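Local coordinates for discoidin-2 (Dictyostelium discoideum, PDB 2VM9), which binds galactose and N-acetylgalactosamine as a trimeric, calcium-containing lectin of the slime mould and may take part in spore formation and spore coat assembly, at residues A65-D68 with S69-F73; R94-L97 with D98-N101; E104-N107 with G108-I111. One frame throughout, in Å; residues are numbered along the deposited sequence. Where two conformers were deposited one is given.

Contact 1: residues A65-D68 with S69-F73; sequences AGSD and SVKHF
Lys-71 folds back over the corner between residues 65-68 and 69-73 and sets its ammonium group against Ser-67. Its CB lies on one face of the Phe-73 ring, 3.8 Å above the ring plane and offset toward the rim. CG stands beside the backbone N (chi1 -73°), and the chain then bends at each later torsion. These bends curl the lysine back toward residue 67 instead of letting it run straight out. CD and CE pass alongside the hydroxyl of Ser-67, with CE 3.8 Å from Ser-67 OG. The tip makes the strong contacts. NZ donates to Ser-67 OG at 2.7 Å. It also donates to the carbonyl O of Ser-69, again at 2.7 Å from NZ, arriving tilted 21° from the carbonyl plane. A third bond goes to the carbonyl O of Arg-132, so three oxygens hold the buried ammonium group.

This corner belongs to the beta-sandwich of the F5/8 type C (discoidin) domain. Strand 63-67 lies in one sheet and strand 70-79 in the other, with Asp-68 and Ser-69 making the turn. The side chain of Asp-68 points out of the turn into the second subunit, where its OD2 is hydrogen-bonded to Ser-67 OG and Ser-69 OG. In the same way, Ser-67 OG and Ser-69 OG of this chain both bond Asp-68 OD2 of the third subunit, and the lysine ammonium probably polarises the Ser-67 hydroxyl toward that carboxylate. Both serine hydroxyls sit between their own backbone N and carbonyl carbon, and their OG atoms are 3.2 Å apart, close enough for one carboxylate oxygen to meet both.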
loop_
_atom_site.group_PDB
_atom_site.type_symbol
_atom_site.label_atom_id
_atom_site.label_comp_id
_atom_site.label_asym_id
_atom_site.label_seq_id
_atom_site.Cartn_x
_atom_site.Cartn_y
_atom_site.Cartn_z
ATOM N N ALA A 65 -6.417 -7.314 14.750
ATOM C CA ALA A 65 -6.093 -5.996 14.192
ATOM C C ALA A 65 -5.396 -6.215 12.864
ATOM O O ALA A 65 -4.436 -6.999 12.792
ATOM C CB ALA A 65 -5.209 -5.248 15.141
ATOM N N GLY A 66 -5.873 -5.561 11.806
ATOM C CA GLY A 66 -5.296 -5.840 10.507
ATOM C C GLY A 66 -5.274 -4.661 9.559
ATOM O O GLY A 66 -6.029 -3.682 9.726
ATOM N N SER A 67 -4.403 -4.778 8.563
ATOM C CA SER A 67 -4.447 -3.943 7.376
ATOM C C SER A 67 -3.526 -4.592 6.336
ATOM O O SER A 67 -2.776 -5.515 6.659
ATOM C CB SER A 67 -4.025 -2.506 7.702
ATOM O OG SER A 67 -2.615 -2.389 7.791
ATOM N N ASP A 68 -3.597 -4.115 5.087
ATOM C CA ASP A 68 -2.761 -4.659 3.986
ATOM C C ASP A 68 -1.260 -4.477 4.112
ATOM O O ASP A 68 -0.496 -5.197 3.460
ATOM C CB ASP A 68 -3.126 -3.957 2.675
ATOM C CG ASP A 68 -4.530 -4.194 2.280
ATOM O OD1 ASP A 68 -4.985 -5.335 2.473
ATOM O OD2 ASP A 68 -5.179 -3.240 1.782
ATOM N N SER A 69 -0.832 -3.476 4.869
ATOM C CA SER A 69 0.590 -3.138 4.898
ATOM C C SER A 69 1.343 -4.111 5.785
ATOM O O SER A 69 0.795 -4.646 6.758
ATOM C CB SER A 69 0.806 -1.716 5.384
ATOM O OG SER A 69 0.319 -1.586 6.700
ATOM N N VAL A 70 2.588 -4.364 5.431
ATOM C CA VAL A 70 3.458 -5.143 6.297
ATOM C C VAL A 70 3.891 -4.206 7.409
ATOM O O VAL A 70 4.506 -3.172 7.158
ATOM C CB VAL A 70 4.704 -5.675 5.559
ATOM C CG1 VAL A 70 5.657 -6.321 6.557
ATOM C CG2 VAL A 70 4.294 -6.654 4.444
ATOM N N LYS A 71 3.533 -4.548 8.641
ATOM C CA LYS A 71 3.912 -3.731 9.792
ATOM C C LYS A 71 5.037 -4.435 10.521
ATOM O O LYS A 71 5.138 -5.658 10.487
ATOM C CB LYS A 71 2.729 -3.515 10.713
ATOM C CG LYS A 71 1.741 -2.524 10.059
ATOM C CD LYS A 71 0.304 -2.754 10.349
ATOM C CE LYS A 71 -0.185 -4.156 10.043
ATOM N NZ LYS A 71 -0.981 -4.247 8.793
ATOM N N HIS A 72 5.884 -3.643 11.160
ATOM C CA HIS A 72 6.903 -4.151 12.051
ATOM C C HIS A 72 6.488 -3.713 13.445
ATOM O O HIS A 72 6.744 -2.566 13.841
ATOM C CB HIS A 72 8.267 -3.576 11.663
ATOM C CG HIS A 72 8.808 -4.166 10.396
ATOM N ND1 HIS A 72 8.486 -3.676 9.153
ATOM C CD2 HIS A 72 9.595 -5.247 10.185
ATOM C CE1 HIS A 72 9.076 -4.408 8.225
ATOM N NE2 HIS A 72 9.748 -5.374 8.824
ATOM N N PHE A 73 5.805 -4.609 14.165
ATOM C CA PHE A 73 5.310 -4.273 15.487
ATOM C C PHE A 73 6.424 -4.359 16.505
ATOM O O PHE A 73 7.059 -5.414 16.632
ATOM C CB PHE A 73 4.182 -5.218 15.891
ATOM C CG PHE A 73 2.902 -4.999 15.114
ATOM C CD1 PHE A 73 2.140 -3.853 15.320
ATOM C CD2 PHE A 73 2.456 -5.952 14.202
ATOM C CE1 PHE A 73 0.914 -3.661 14.594
ATOM C CE2 PHE A 73 1.250 -5.798 13.482
ATOM C CZ PHE A 73 0.481 -4.629 13.677
#

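Contact 2: residues R94-L97 with D98-N101; sequences RYTL and DNVN
The amide of Asn-99 brings ND2 to 3.4 Å from the methyl CG2 of Thr-96, and the two side chains cross at about a right angle. Both belong to the connection of the beta hairpin 87-96 and 102-112, which is built round an Asx motif at Asp-98. Asp-98 OD1 accepts from Val-100 N (an Asx turn) and from Asn-101 N, which together make the motif. Val-100 N comes to OD1 from above the carboxylate plane. Asn-101 N meets OD1 on the syn side at 2.7 Å, nearly straight (169°). Asn-101 ND2 meets OD2, also syn, at 2.9 Å. The carboxylate is thereby fixed in its rotation. The ND2 of Asn-99 is hydrogen-bonded to Ser-133 OG and to Asn-13 OD1 of the second subunit.

Thr-96 ends the first strand and closes the loop from inside. Its OG1 is anti to the backbone N (chi1 -177°), which turns the hydroxyl into the loop. OG1 donates to Asn-101 O at 2.7 Å, lying above the carbonyl plane. It also accepts a weak bond from Asn-99 N. A water completes the closure: it accepts from Leu-97 N and donates to Asn-101 O, 2.9 Å from each.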
loop_
_atom_site.group_PDB
_atom_site.type_symbol
_atom_site.label_atom_id
_atom_site.label_comp_id
_atom_site.label_asym_id
_atom_site.label_seq_id
_atom_site.Cartn_x
_atom_site.Cartn_y
_atom_site.Cartn_z
ATOM N N ARG A 94 -1.144 -14.048 18.412
ATOM C CA ARG A 94 -1.003 -14.742 17.142
ATOM C C ARG A 94 -0.801 -13.682 16.075
ATOM O O ARG A 94 -1.250 -12.536 16.223
ATOM C CB ARG A 94 -2.279 -15.526 16.814
ATOM C CG ARG A 94 -2.846 -16.336 17.958
ATOM C CD ARG A 94 -3.923 -17.281 17.446
ATOM N NE ARG A 94 -3.341 -18.350 16.638
ATOM C CZ ARG A 94 -3.727 -18.686 15.411
ATOM N NH1 ARG A 94 -4.738 -18.055 14.795
ATOM N NH2 ARG A 94 -3.108 -19.682 14.810
ATOM N N TYR A 95 -0.143 -14.050 14.988
ATOM C CA TYR A 95 -0.032 -13.108 13.881
ATOM C C TYR A 95 0.138 -13.825 12.573
ATOM O O TYR A 95 0.371 -15.040 12.542
ATOM C CB TYR A 95 1.091 -12.090 14.120
ATOM C CG TYR A 95 2.454 -12.706 14.212
ATOM C CD1 TYR A 95 3.225 -12.905 13.067
ATOM C CD2 TYR A 95 2.979 -13.096 15.450
ATOM C CE1 TYR A 95 4.499 -13.456 13.153
ATOM C CE2 TYR A 95 4.249 -13.669 15.544
ATOM C CZ TYR A 95 4.996 -13.828 14.394
ATOM O OH TYR A 95 6.240 -14.405 14.475
ATOM N N THR A 96 0.018 -13.045 11.505
ATOM C CA THR A 96 0.171 -13.564 10.155
ATOM C C THR A 96 0.795 -12.502 9.280
ATOM O O THR A 96 0.461 -11.313 9.337
ATOM C CB THR A 96 -1.187 -14.034 9.536
ATOM O OG1 THR A 96 -0.957 -14.599 8.229
ATOM C CG2 THR A 96 -2.189 -12.844 9.449
ATOM N N LEU A 97 1.712 -12.957 8.442
ATOM C CA LEU A 97 2.287 -12.074 7.433
ATOM C C LEU A 97 1.484 -12.160 6.118
ATOM O O LEU A 97 1.195 -11.126 5.500
ATOM C CB LEU A 97 3.774 -12.390 7.219
ATOM C CG LEU A 97 4.504 -11.533 6.174
ATOM C CD1 LEU A 97 4.431 -10.021 6.455
ATOM C CD2 LEU A 97 5.964 -12.008 6.058
ATOM N N ASP A 98 1.098 -13.364 5.710
ATOM C CA ASP A 98 0.410 -13.533 4.412
ATOM C C ASP A 98 -1.123 -13.584 4.494
ATOM O O ASP A 98 -1.805 -13.706 3.459
ATOM C CB ASP A 98 0.928 -14.779 3.677
ATOM C CG ASP A 98 0.719 -16.067 4.469
ATOM O OD1 ASP A 98 -0.073 -16.098 5.453
ATOM O OD2 ASP A 98 1.356 -17.083 4.096
ATOM N N ASN A 99 -1.662 -13.487 5.713
ATOM C CA ASN A 99 -3.121 -13.579 5.941
ATOM C C ASN A 99 -3.745 -14.933 5.553
ATOM O O ASN A 99 -4.945 -15.037 5.329
ATOM C CB ASN A 99 -3.868 -12.423 5.273
ATOM C CG ASN A 99 -3.500 -11.086 5.872
ATOM O OD1 ASN A 99 -2.966 -10.215 5.187
ATOM N ND2 ASN A 99 -3.780 -10.917 7.160
ATOM N N VAL A 100 -2.906 -15.961 5.502
ATOM C CA VAL A 100 -3.342 -17.320 5.255
ATOM C C VAL A 100 -2.818 -18.190 6.409
ATOM O O VAL A 100 -3.576 -18.914 7.045
ATOM C CB VAL A 100 -2.793 -17.838 3.906
ATOM C CG1 VAL A 100 -3.101 -19.342 3.751
ATOM C CG2 VAL A 100 -3.335 -16.999 2.719
ATOM N N ASN A 101 -1.515 -18.088 6.665
ATOM C CA ASN A 101 -0.832 -18.867 7.689
ATOM C C ASN A 101 -0.592 -18.021 8.931
ATOM O O ASN A 101 0.093 -16.999 8.873
ATOM C CB ASN A 101 0.493 -19.402 7.141
ATOM C CG ASN A 101 0.285 -20.308 5.931
ATOM O OD1 ASN A 101 -0.250 -21.418 6.057
ATOM N ND2 ASN A 101 0.649 -19.812 4.743
HETATM O O HOH W 1 2.361 -15.623 7.648
#

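Contact 3: residues E104-N107 with G108-I111; sequences EYNN and GEII
Tyr-105 O accepts a hydrogen bond from Gly-108 N at 3.0 Å, on the compact side of this contact. Glu-109 N adds a weak bond to the same oxygen. It also bonds Asn-106 O at 3.1 Å, so two turns overlap. Asn-106, Asn-107 and Gly-108 all have positive phi, and the backbone winds left-handed through them. The backbone angles of Gly-108 suit glycine.

The Tyr-105 ring packs on this same side. Ile-111 CD1 touches its CD2 at 4.0 Å, with the two side chains crossing at about a right angle. Phe-125 meets this ring edge-to-face, and CB of Asn-106 sits over one face, offset toward the rim.

The other side is polar and open to solvent. Asn-106 ND2 donates to Glu-109 OE1 at 2.6 Å, almost straight (165°). OE1 lies in the amide plane of Asn-106, while ND2 approaches OE1 from above the carboxylate plane. The two planes stand 80° apart. The extended glutamate chain, with CG anti to its N (chi1 176°), carries OE1 alongside the ring. A water there is 2.6 Å from Tyr-105 OH and donates to Glu-109 OE1.

Two overlapping beta turns, 105-108 and 106-109, with left-handed backbone angles form a short 3-10-like loop. Here it interrupts strand 102-112, which lies at the edge of a five-stranded sheet in the discoidin-domain beta-sandwich.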
loop_
_atom_site.group_PDB
_atom_site.type_symbol
_atom_site.label_atom_id
_atom_site.label_comp_id
_atom_site.label_asym_id
_atom_site.label_seq_id
_atom_site.Cartn_x
_atom_site.Cartn_y
_atom_site.Cartn_z
ATOM N N GLU A 104 1.809 -18.563 16.275
ATOM C CA GLU A 104 1.750 -18.139 17.658
ATOM C C GLU A 104 3.024 -17.379 18.007
ATOM O O GLU A 104 4.125 -17.819 17.649
ATOM C CB GLU A 104 1.586 -19.360 18.572
ATOM C CG GLU A 104 0.158 -19.940 18.588
ATOM C CD GLU A 104 -0.153 -20.704 19.869
ATOM O OE1 GLU A 104 0.610 -21.618 20.223
ATOM O OE2 GLU A 104 -1.169 -20.391 20.519
ATOM N N TYR A 105 2.891 -16.243 18.678
ATOM C CA TYR A 105 4.055 -15.494 19.097
ATOM C C TYR A 105 4.863 -16.289 20.146
ATOM O O TYR A 105 4.309 -16.783 21.117
ATOM C CB TYR A 105 3.628 -14.169 19.683
ATOM C CG TYR A 105 4.729 -13.439 20.403
ATOM C CD1 TYR A 105 5.776 -12.842 19.691
ATOM C CD2 TYR A 105 4.723 -13.345 21.805
ATOM C CE1 TYR A 105 6.801 -12.163 20.356
ATOM C CE2 TYR A 105 5.732 -12.651 22.481
ATOM C CZ TYR A 105 6.773 -12.081 21.748
ATOM O OH TYR A 105 7.764 -11.398 22.416
ATOM N N ASN A 106 6.169 -16.411 19.923
ATOM C CA ASN A 106 7.062 -17.056 20.893
ATOM C C ASN A 106 6.558 -18.412 21.369
ATOM O O ASN A 106 6.467 -18.673 22.583
ATOM C CB ASN A 106 7.288 -16.135 22.089
ATOM C CG ASN A 106 8.494 -16.541 22.897
ATOM O OD1 ASN A 106 9.414 -17.190 22.372
ATOM N ND2 ASN A 106 8.502 -16.177 24.181
ATOM N N ASN A 107 6.169 -19.252 20.408
ATOM C CA ASN A 107 5.719 -20.616 20.700
ATOM C C ASN A 107 4.502 -20.725 21.621
ATOM O O ASN A 107 4.352 -21.713 22.359
ATOM C CB ASN A 107 6.892 -21.437 21.253
ATOM C CG ASN A 107 7.923 -21.739 20.196
ATOM O OD1 ASN A 107 9.100 -21.417 20.352
ATOM N ND2 ASN A 107 7.476 -22.347 19.090
ATOM N N GLY A 108 3.636 -19.718 21.579
ATOM C CA GLY A 108 2.414 -19.734 22.368
ATOM C C GLY A 108 2.635 -19.251 23.785
ATOM O O GLY A 108 1.835 -19.565 24.673
ATOM N N GLU A 109 3.679 -18.444 23.975
ATOM C CA GLU A 109 4.010 -17.866 25.279
ATOM C C GLU A 109 2.788 -17.211 25.881
ATOM O O GLU A 109 2.107 -16.425 25.218
ATOM C CB GLU A 109 5.128 -16.817 25.170
ATOM C CG GLU A 109 5.442 -16.123 26.519
ATOM C CD GLU A 109 6.372 -14.917 26.413
ATOM O OE1 GLU A 109 6.817 -14.563 25.292
ATOM O OE2 GLU A 109 6.653 -14.304 27.478
ATOM N N ILE A 110 2.506 -17.529 27.145
ATOM C CA ILE A 110 1.433 -16.821 27.845
ATOM C C ILE A 110 2.061 -15.572 28.462
ATOM O O ILE A 110 2.956 -15.676 29.305
ATOM C CB ILE A 110 0.727 -17.731 28.884
ATOM C CG1 ILE A 110 0.041 -18.888 28.152
ATOM C CG2 ILE A 110 -0.297 -16.906 29.743
ATOM C CD1 ILE A 110 -0.668 -19.898 29.026
ATOM N N ILE A 111 1.597 -14.406 28.034
ATOM C CA ILE A 111 2.132 -13.122 28.486
ATOM C C ILE A 111 1.382 -12.660 29.717
ATOM O O ILE A 111 0.148 -12.651 29.738
ATOM C CB ILE A 111 2.005 -12.077 27.366
ATOM C CG1 ILE A 111 2.880 -12.530 26.181
ATOM C CG2 ILE A 111 2.295 -10.659 27.880
ATOM C CD1 ILE A 111 2.561 -11.852 24.881
HETATM O O HOH W 2 1.921 -15.793 22.506
HETATM O O HOH W 3 7.839 -11.615 24.984
#

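In the fold
The three contacts follow one another along the chain; none nests in or crosses another. Contact 1 comes first and closes the corner where strand 63-67 of one sheet passes to strand 70-79 of the other. Contact 2 closes the loop after strand 87-96, and the chain then returns as strand 102-112 beside it. Contact 3 closes a short loop within that returning strand. Contacts 1 and 2 touch through Val-70 CG1 and Leu-97 CD1, and Arg-132 hydrogen-bonds to carbonyls in both. Contacts 2 and 3 touch where Tyr-95 packs on Tyr-105. Contacts 1 and 2 also reach the second subunit, whereas no other chain touches contact 3.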